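Local structure of acyl carrier protein (Thermotoga maritima MSB8, 6LVU) at residues E5-K10 with S52-K57; K10-I15 with V21-V26; D60-K65 with V73-K78. The protein probably carries the growing acyl chain through the successive steps of fatty acid biosynthesis. All blocks are in the same frame, centred on the assembly; numbering follows the deposited sequence.

Contact 1 (E5-K10 with S52-K57); sequences EEIFSK and SEFGVK. With ZN (zinc ion), chain C.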
# COMPACT_ATOMS: atom_id res chain seq x y z
N GLU A 5 8.99 4.98 -8.69
CA GLU A 5 8.76 6.29 -8.10
C GLU A 5 7.33 6.75 -8.35
O GLU A 5 6.71 7.37 -7.48
CB GLU A 5 9.78 7.29 -8.65
CG GLU A 5 11.16 7.20 -7.95
CD GLU A 5 12.29 7.86 -8.80
OE1 GLU A 5 11.99 8.62 -9.76
OE2 GLU A 5 13.47 7.62 -8.50
N GLU A 6 6.78 6.42 -9.53
CA GLU A 6 5.38 6.74 -9.83
C GLU A 6 4.44 5.95 -8.93
O GLU A 6 3.53 6.51 -8.32
CB GLU A 6 5.05 6.43 -11.29
CG GLU A 6 3.54 6.52 -11.56
CD GLU A 6 3.14 6.13 -12.99
OE1 GLU A 6 3.97 5.59 -13.75
OE2 GLU A 6 1.96 6.39 -13.35
N ILE A 7 4.64 4.63 -8.87
CA ILE A 7 3.77 3.78 -8.07
C ILE A 7 3.85 4.18 -6.61
O ILE A 7 2.83 4.35 -5.94
CB ILE A 7 4.17 2.31 -8.27
CG1 ILE A 7 3.95 1.90 -9.72
CG2 ILE A 7 3.39 1.40 -7.31
CD1 ILE A 7 4.61 0.59 -10.07
N PHE A 8 5.07 4.36 -6.11
CA PHE A 8 5.24 4.69 -4.70
C PHE A 8 4.62 6.05 -4.34
O PHE A 8 4.03 6.20 -3.26
CB PHE A 8 6.73 4.67 -4.32
CG PHE A 8 7.00 5.27 -2.99
CD1 PHE A 8 7.56 6.53 -2.89
CD2 PHE A 8 6.64 4.61 -1.84
CE1 PHE A 8 7.78 7.10 -1.65
CE2 PHE A 8 6.85 5.17 -0.60
CZ PHE A 8 7.42 6.42 -0.51
N SER A 9 4.74 7.04 -5.22
CA SER A 9 4.11 8.33 -4.95
C SER A 9 2.60 8.19 -4.81
O SER A 9 2.00 8.78 -3.91
CB SER A 9 4.44 9.33 -6.06
OG SER A 9 3.72 10.53 -5.83
N LYS A 10 1.97 7.45 -5.72
CA LYS A 10 0.52 7.27 -5.66
C LYS A 10 0.11 6.39 -4.49
O LYS A 10 -0.95 6.61 -3.88
CB LYS A 10 0.01 6.68 -6.98
CG LYS A 10 0.15 7.63 -8.20
CD LYS A 10 -0.37 6.90 -9.46
CE LYS A 10 -0.75 7.84 -10.58
NZ LYS A 10 0.34 7.97 -11.58
N SER A 52 -7.89 -0.54 -8.16
CA SER A 52 -8.56 0.37 -9.07
C SER A 52 -7.65 1.50 -9.52
O SER A 52 -7.84 2.06 -10.60
CB SER A 52 -9.81 0.93 -8.40
OG SER A 52 -10.17 2.19 -8.93
N GLU A 53 -6.66 1.86 -8.71
CA GLU A 53 -5.75 2.94 -9.08
C GLU A 53 -4.85 2.54 -10.26
O GLU A 53 -4.65 3.33 -11.19
CB GLU A 53 -4.94 3.35 -7.86
CG GLU A 53 -4.12 4.59 -8.02
CD GLU A 53 -4.99 5.84 -8.16
OE1 GLU A 53 -4.51 6.81 -8.78
OE2 GLU A 53 -6.14 5.85 -7.66
N PHE A 54 -4.29 1.34 -10.23
CA PHE A 54 -3.30 0.95 -11.22
C PHE A 54 -3.82 -0.07 -12.21
O PHE A 54 -3.08 -0.48 -13.12
CB PHE A 54 -2.05 0.39 -10.53
CG PHE A 54 -1.40 1.35 -9.59
CD1 PHE A 54 -0.56 2.34 -10.06
CD2 PHE A 54 -1.65 1.27 -8.23
CE1 PHE A 54 0.03 3.23 -9.18
CE2 PHE A 54 -1.06 2.15 -7.35
CZ PHE A 54 -0.22 3.14 -7.83
N GLY A 55 -5.05 -0.54 -12.04
CA GLY A 55 -5.59 -1.53 -12.96
C GLY A 55 -4.90 -2.87 -12.86
O GLY A 55 -4.58 -3.47 -13.89
N VAL A 56 -4.62 -3.32 -11.64
CA VAL A 56 -4.06 -4.64 -11.37
C VAL A 56 -4.97 -5.27 -10.35
O VAL A 56 -5.85 -4.62 -9.79
CB VAL A 56 -2.62 -4.58 -10.84
CG1 VAL A 56 -1.67 -4.01 -11.90
CG2 VAL A 56 -2.56 -3.76 -9.57
N LYS A 57 -4.72 -6.54 -10.04
CA LYS A 57 -5.40 -7.11 -8.90
C LYS A 57 -4.50 -8.10 -8.20
O LYS A 57 -3.51 -8.59 -8.75
CB LYS A 57 -6.75 -7.77 -9.28
CG LYS A 57 -7.96 -6.81 -9.17
CD LYS A 57 -9.29 -7.52 -8.87
CE LYS A 57 -9.24 -8.39 -7.61
NZ LYS A 57 -9.70 -7.70 -6.35
ZN ZN C . -5.34 8.70 -8.44
O HOH W 1 -7.35 8.84 -9.42
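Within the helical bundle of this acyl carrier protein, helix 4-19 meets the last turn of helix 42-54 where the ring of F54 fits against I7 and K10. The touching end of the ring is its CZ and CE1 corner. K10 CB stands 3.6 Å from F54 CZ, and farther along the same lysine CD lies 3.7 Å from F54 CE1, so the two side chains cross at a slant. I7 meets the same corner from one turn earlier, with its CG2 methyl 4.0 Å from F54 CZ. Beyond CD the lysine turns away, bent at its last torsion (chi4 98°), and K10 NZ forms a salt bridge of 2.9 Å to E6 OE2 on its own helix. E53 keeps its OE1 5.7 Å from K10 NZ and gives that oxygen to a zinc ion at 2.1 Å. Cut back to an alanine, K10 would lose its CD from beside F54 CE1, and the E6 carboxylate would probably be left without its charged mate. After F54 the helix ends, and G55, with positive phi, turns the chain away. I76 of helix 69-79 also packs on F54, as expected of the hydrophobic core of a carrier-protein helical bundle.

Contact 2 (K10-I15 with V21-V26); sequences KVKSII and VDESQV. With ZN (zinc ion), chain F.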
# COMPACT_ATOMS: atom_id res chain seq x y z
N LYS A 10 1.97 7.45 -5.72
CA LYS A 10 0.52 7.27 -5.66
C LYS A 10 0.11 6.39 -4.49
O LYS A 10 -0.95 6.61 -3.88
CB LYS A 10 0.01 6.68 -6.98
CG LYS A 10 0.15 7.63 -8.20
CD LYS A 10 -0.37 6.90 -9.46
CE LYS A 10 -0.75 7.84 -10.58
NZ LYS A 10 0.34 7.97 -11.58
N VAL A 11 0.90 5.36 -4.19
CA VAL A 11 0.60 4.54 -3.02
C VAL A 11 0.65 5.40 -1.77
O VAL A 11 -0.17 5.25 -0.85
CB VAL A 11 1.58 3.35 -2.93
CG1 VAL A 11 1.62 2.82 -1.51
CG2 VAL A 11 1.17 2.24 -3.93
N LYS A 12 1.60 6.33 -1.73
CA LYS A 12 1.81 7.12 -0.53
C LYS A 12 0.67 8.10 -0.32
O LYS A 12 0.20 8.28 0.81
CB LYS A 12 3.16 7.83 -0.64
CG LYS A 12 3.35 8.98 0.32
CD LYS A 12 4.77 9.53 0.20
CE LYS A 12 4.98 10.17 -1.16
NZ LYS A 12 6.39 10.62 -1.37
N SER A 13 0.17 8.70 -1.41
CA SER A 13 -0.95 9.62 -1.30
C SER A 13 -2.20 8.90 -0.83
O SER A 13 -2.91 9.37 0.07
CB SER A 13 -1.18 10.30 -2.65
OG SER A 13 -0.11 11.19 -2.95
N ILE A 14 -2.50 7.76 -1.44
CA ILE A 14 -3.69 7.01 -1.04
C ILE A 14 -3.61 6.62 0.43
O ILE A 14 -4.59 6.75 1.16
CB ILE A 14 -3.87 5.78 -1.95
CG1 ILE A 14 -4.19 6.22 -3.39
CG2 ILE A 14 -4.93 4.86 -1.42
CD1 ILE A 14 -4.06 5.10 -4.41
N ILE A 15 -2.45 6.14 0.87
CA ILE A 15 -2.32 5.72 2.27
C ILE A 15 -2.53 6.91 3.18
O ILE A 15 -3.28 6.84 4.17
CB ILE A 15 -0.96 5.05 2.52
CG1 ILE A 15 -0.93 3.65 1.93
CG2 ILE A 15 -0.66 5.01 4.01
CD1 ILE A 15 0.41 2.94 2.14
N VAL A 21 -2.60 9.65 8.12
CA VAL A 21 -1.25 9.96 8.56
C VAL A 21 -0.64 10.94 7.57
O VAL A 21 -1.09 11.07 6.42
CB VAL A 21 -0.39 8.69 8.68
CG1 VAL A 21 -1.11 7.65 9.50
CG2 VAL A 21 -0.07 8.16 7.29
N ASP A 22 0.43 11.60 7.99
CA ASP A 22 1.12 12.56 7.16
C ASP A 22 2.05 11.84 6.21
O ASP A 22 2.59 10.77 6.53
CB ASP A 22 1.89 13.53 8.04
CG ASP A 22 2.52 14.65 7.26
OD1 ASP A 22 2.13 15.81 7.50
OD2 ASP A 22 3.41 14.37 6.42
N GLU A 23 2.24 12.42 5.02
CA GLU A 23 3.05 11.74 4.00
C GLU A 23 4.50 11.56 4.43
O GLU A 23 5.18 10.66 3.94
CB GLU A 23 3.01 12.49 2.68
CG GLU A 23 1.72 12.37 1.91
CD GLU A 23 1.95 12.62 0.43
OE1 GLU A 23 2.97 13.25 0.10
OE2 GLU A 23 1.10 12.21 -0.40
N SER A 24 4.99 12.42 5.32
CA SER A 24 6.36 12.30 5.80
C SER A 24 6.59 10.98 6.54
O SER A 24 7.74 10.55 6.67
CB SER A 24 6.69 13.49 6.69
OG SER A 24 5.68 13.67 7.66
N GLN A 25 5.53 10.33 7.05
CA GLN A 25 5.64 9.05 7.74
C GLN A 25 5.59 7.84 6.80
O GLN A 25 5.86 6.72 7.25
CB GLN A 25 4.52 8.90 8.79
CG GLN A 25 4.24 10.16 9.62
CD GLN A 25 2.97 10.05 10.47
OE1 GLN A 25 2.07 10.88 10.39
NE2 GLN A 25 2.91 9.00 11.31
N VAL A 26 5.22 8.02 5.54
CA VAL A 26 5.00 6.90 4.63
C VAL A 26 6.28 6.70 3.84
O VAL A 26 6.54 7.39 2.85
CB VAL A 26 3.79 7.12 3.73
CG1 VAL A 26 3.57 5.91 2.81
CG2 VAL A 26 2.56 7.39 4.59
ZN ZN F . 3.03 14.00 -2.32
O HOH W 2 2.53 11.57 -2.62
O HOH W 3 2.99 16.19 -1.67
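K12 lies between E23 and V26, joining helix 4-19 to the short 3-10 turn of the loop that follows it. The tight part is apolar. K12 CG is 3.9 Å from V26 CB, and deeper in, the CG2 methyls of I15 and V26 meet at 4.0 Å. V26 has CG1 anti to its backbone N (chi1 -179°), which places that methyl against K12 and CG2 against I15, one branch for each partner. V69 of helix 69-79 packs on both I15 and V26, so this side belongs to the buried core.

The outer side is polar and looser, bridged by a water that also binds a zinc ion. The side chain of E23 reaches out extended and crosses that of K12 at about a right angle; the opposite charges remain apart, with K12 NZ 4.6 Å from E23 OE1. E23 OE1 binds the zinc ion at 2.5 Å. The other oxygen, E23 OE2, accepts a hydrogen bond of 2.7 Å from water 2, which also ligates the zinc and accepts from S13 OG at 2.7 Å. Water thus bridges serine and glutamate across the contact while the metal draws on the same carboxylate. Behind E23, D22 OD2 takes the backbone N of S24 through its anti lone pair at 2.7 Å, and the S24 hydroxyl from above the carboxylate plane. This is an Asx turn opening the 3-10 segment at the start of the long loop of the carrier-protein fold.

Contact 3 (D60-K65 with V73-K78); sequences DADLEK and VSYIEK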
# COMPACT_ATOMS: atom_id res chain seq x y z
N ASP A 60 -5.92 -12.92 -2.64
CA ASP A 60 -6.14 -12.87 -1.19
C ASP A 60 -5.07 -13.66 -0.45
O ASP A 60 -4.77 -13.35 0.71
CB ASP A 60 -7.52 -13.42 -0.83
CG ASP A 60 -8.61 -12.90 -1.73
OD1 ASP A 60 -9.04 -11.74 -1.54
OD2 ASP A 60 -9.04 -13.66 -2.62
N ALA A 61 -4.50 -14.67 -1.10
CA ALA A 61 -3.40 -15.42 -0.50
C ALA A 61 -2.17 -14.55 -0.31
O ALA A 61 -1.43 -14.71 0.68
CB ALA A 61 -3.06 -16.64 -1.36
N ASP A 62 -1.91 -13.63 -1.24
CA ASP A 62 -0.72 -12.78 -1.20
C ASP A 62 -0.89 -11.57 -0.28
O ASP A 62 0.06 -10.80 -0.12
CB ASP A 62 -0.36 -12.32 -2.61
CG ASP A 62 0.33 -13.40 -3.42
OD1 ASP A 62 0.91 -14.33 -2.81
OD2 ASP A 62 0.32 -13.32 -4.67
N LEU A 63 -2.07 -11.41 0.32
CA LEU A 63 -2.33 -10.30 1.23
C LEU A 63 -1.72 -10.52 2.61
O LEU A 63 -1.36 -9.55 3.28
CB LEU A 63 -3.84 -10.12 1.34
CG LEU A 63 -4.46 -8.86 1.92
CD1 LEU A 63 -5.76 -8.55 1.21
CD2 LEU A 63 -4.69 -8.99 3.42
N GLU A 64 -1.59 -11.77 3.05
CA GLU A 64 -0.99 -12.05 4.36
C GLU A 64 0.50 -11.76 4.37
O GLU A 64 1.09 -11.65 5.45
CB GLU A 64 -1.26 -13.50 4.78
CG GLU A 64 -2.75 -13.80 4.94
CD GLU A 64 -3.06 -15.25 5.28
OE1 GLU A 64 -2.13 -16.09 5.33
OE2 GLU A 64 -4.26 -15.56 5.47
N LYS A 65 1.12 -11.62 3.21
CA LYS A 65 2.54 -11.36 3.13
C LYS A 65 2.87 -9.88 3.12
O LYS A 65 4.01 -9.51 3.41
CB LYS A 65 3.12 -12.06 1.90
CG LYS A 65 2.77 -13.54 1.90
CD LYS A 65 3.09 -14.24 0.59
CE LYS A 65 2.57 -15.69 0.64
NZ LYS A 65 1.87 -16.07 -0.63
N VAL A 73 4.14 -1.54 -3.04
CA VAL A 73 4.73 -1.03 -4.27
C VAL A 73 5.28 -2.17 -5.11
O VAL A 73 4.97 -2.29 -6.30
CB VAL A 73 5.81 0.02 -3.95
CG1 VAL A 73 6.37 0.58 -5.23
CG2 VAL A 73 5.25 1.12 -3.09
N SER A 74 6.07 -3.06 -4.49
CA SER A 74 6.69 -4.14 -5.25
C SER A 74 5.64 -5.08 -5.83
O SER A 74 5.76 -5.54 -6.96
CB SER A 74 7.68 -4.92 -4.40
OG SER A 74 8.89 -4.20 -4.28
N TYR A 75 4.59 -5.37 -5.06
CA TYR A 75 3.54 -6.20 -5.62
C TYR A 75 2.88 -5.52 -6.82
O TYR A 75 2.65 -6.15 -7.85
CB TYR A 75 2.52 -6.56 -4.54
CG TYR A 75 1.62 -7.70 -4.92
CD1 TYR A 75 1.89 -8.99 -4.49
CD2 TYR A 75 0.50 -7.49 -5.72
CE1 TYR A 75 1.06 -10.05 -4.85
CE2 TYR A 75 -0.34 -8.54 -6.08
CZ TYR A 75 -0.05 -9.82 -5.64
OH TYR A 75 -0.89 -10.85 -6.00
N ILE A 76 2.61 -4.21 -6.72
CA ILE A 76 2.05 -3.48 -7.85
C ILE A 76 3.03 -3.48 -9.02
O ILE A 76 2.64 -3.71 -10.17
CB ILE A 76 1.66 -2.05 -7.44
CG1 ILE A 76 0.55 -2.08 -6.39
CG2 ILE A 76 1.13 -1.31 -8.63
CD1 ILE A 76 0.30 -0.75 -5.76
N GLU A 77 4.31 -3.23 -8.74
CA GLU A 77 5.29 -3.10 -9.80
C GLU A 77 5.44 -4.39 -10.60
O GLU A 77 5.64 -4.35 -11.81
CB GLU A 77 6.64 -2.66 -9.24
CG GLU A 77 7.66 -2.38 -10.32
CD GLU A 77 9.01 -1.94 -9.75
OE1 GLU A 77 9.80 -1.34 -10.51
OE2 GLU A 77 9.28 -2.22 -8.55
N LYS A 78 5.31 -5.54 -9.94
CA LYS A 78 5.44 -6.80 -10.67
C LYS A 78 4.22 -7.08 -11.55
O LYS A 78 4.37 -7.64 -12.64
CB LYS A 78 5.67 -7.95 -9.69
CG LYS A 78 5.69 -9.33 -10.36
CD LYS A 78 6.49 -10.36 -9.58
CE LYS A 78 6.00 -10.48 -8.14
NZ LYS A 78 4.83 -11.39 -8.02
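D62 and Y75 meet with their side chains crossing at about a right angle, the carboxylate plane turned 68° from that of the ring. The acid comes to the ring's edge: D62 OD2 lies near the ring plane, 3.1 Å from Y75 OH, and accepts its hydrogen bond through the anti lone pair, the one facing away from OD1. The approach is broader than this one bond, because D62 CB is also 3.5 Å from Y75 CE1, and the aspartate therefore lies along the CE1 and hydroxyl side of the ring. Y75 reaches the loop because CG is anti to its backbone N (chi1 -164°), which swings the phenol out from helix 69-79. The other oxygen is used within the loop: K65 NZ makes a salt bridge of 2.9 Å to D62 OD1, approaching almost in line with the C-O bond. With each oxygen taken by a different donor, rotation of the carboxylate is restrained. The phenol oxygen has a second role as acceptor from the backbone N of D59, just ahead of the segment. The Y75 hydroxyl therefore both gives and accepts a hydrogen bond, linking the helix to two points of the loop, while the salt bridge from K65 probably helps to keep D62 ionised.

In the fold
From the N terminus, helix 4-19 supplies one side of both contact 1 and contact 2, which share K10. Contact 2 closes first, folding the start of the following loop back onto the helix. It is nested inside the much longer loop closed by contact 1, which brings the end of helix 42-54 to the first turns of helix 4-19. Contact 3 opens only afterwards, in series, and ties the loop at 60-65 to helix 69-79. Contacts 2 and 3 lie on opposite sides of the chain's centre, their own centres about 18 Å apart. The core joins all three: I76, in segment 73-78 of contact 3, packs on I7 of contact 1 and on V11 of segment 10-15.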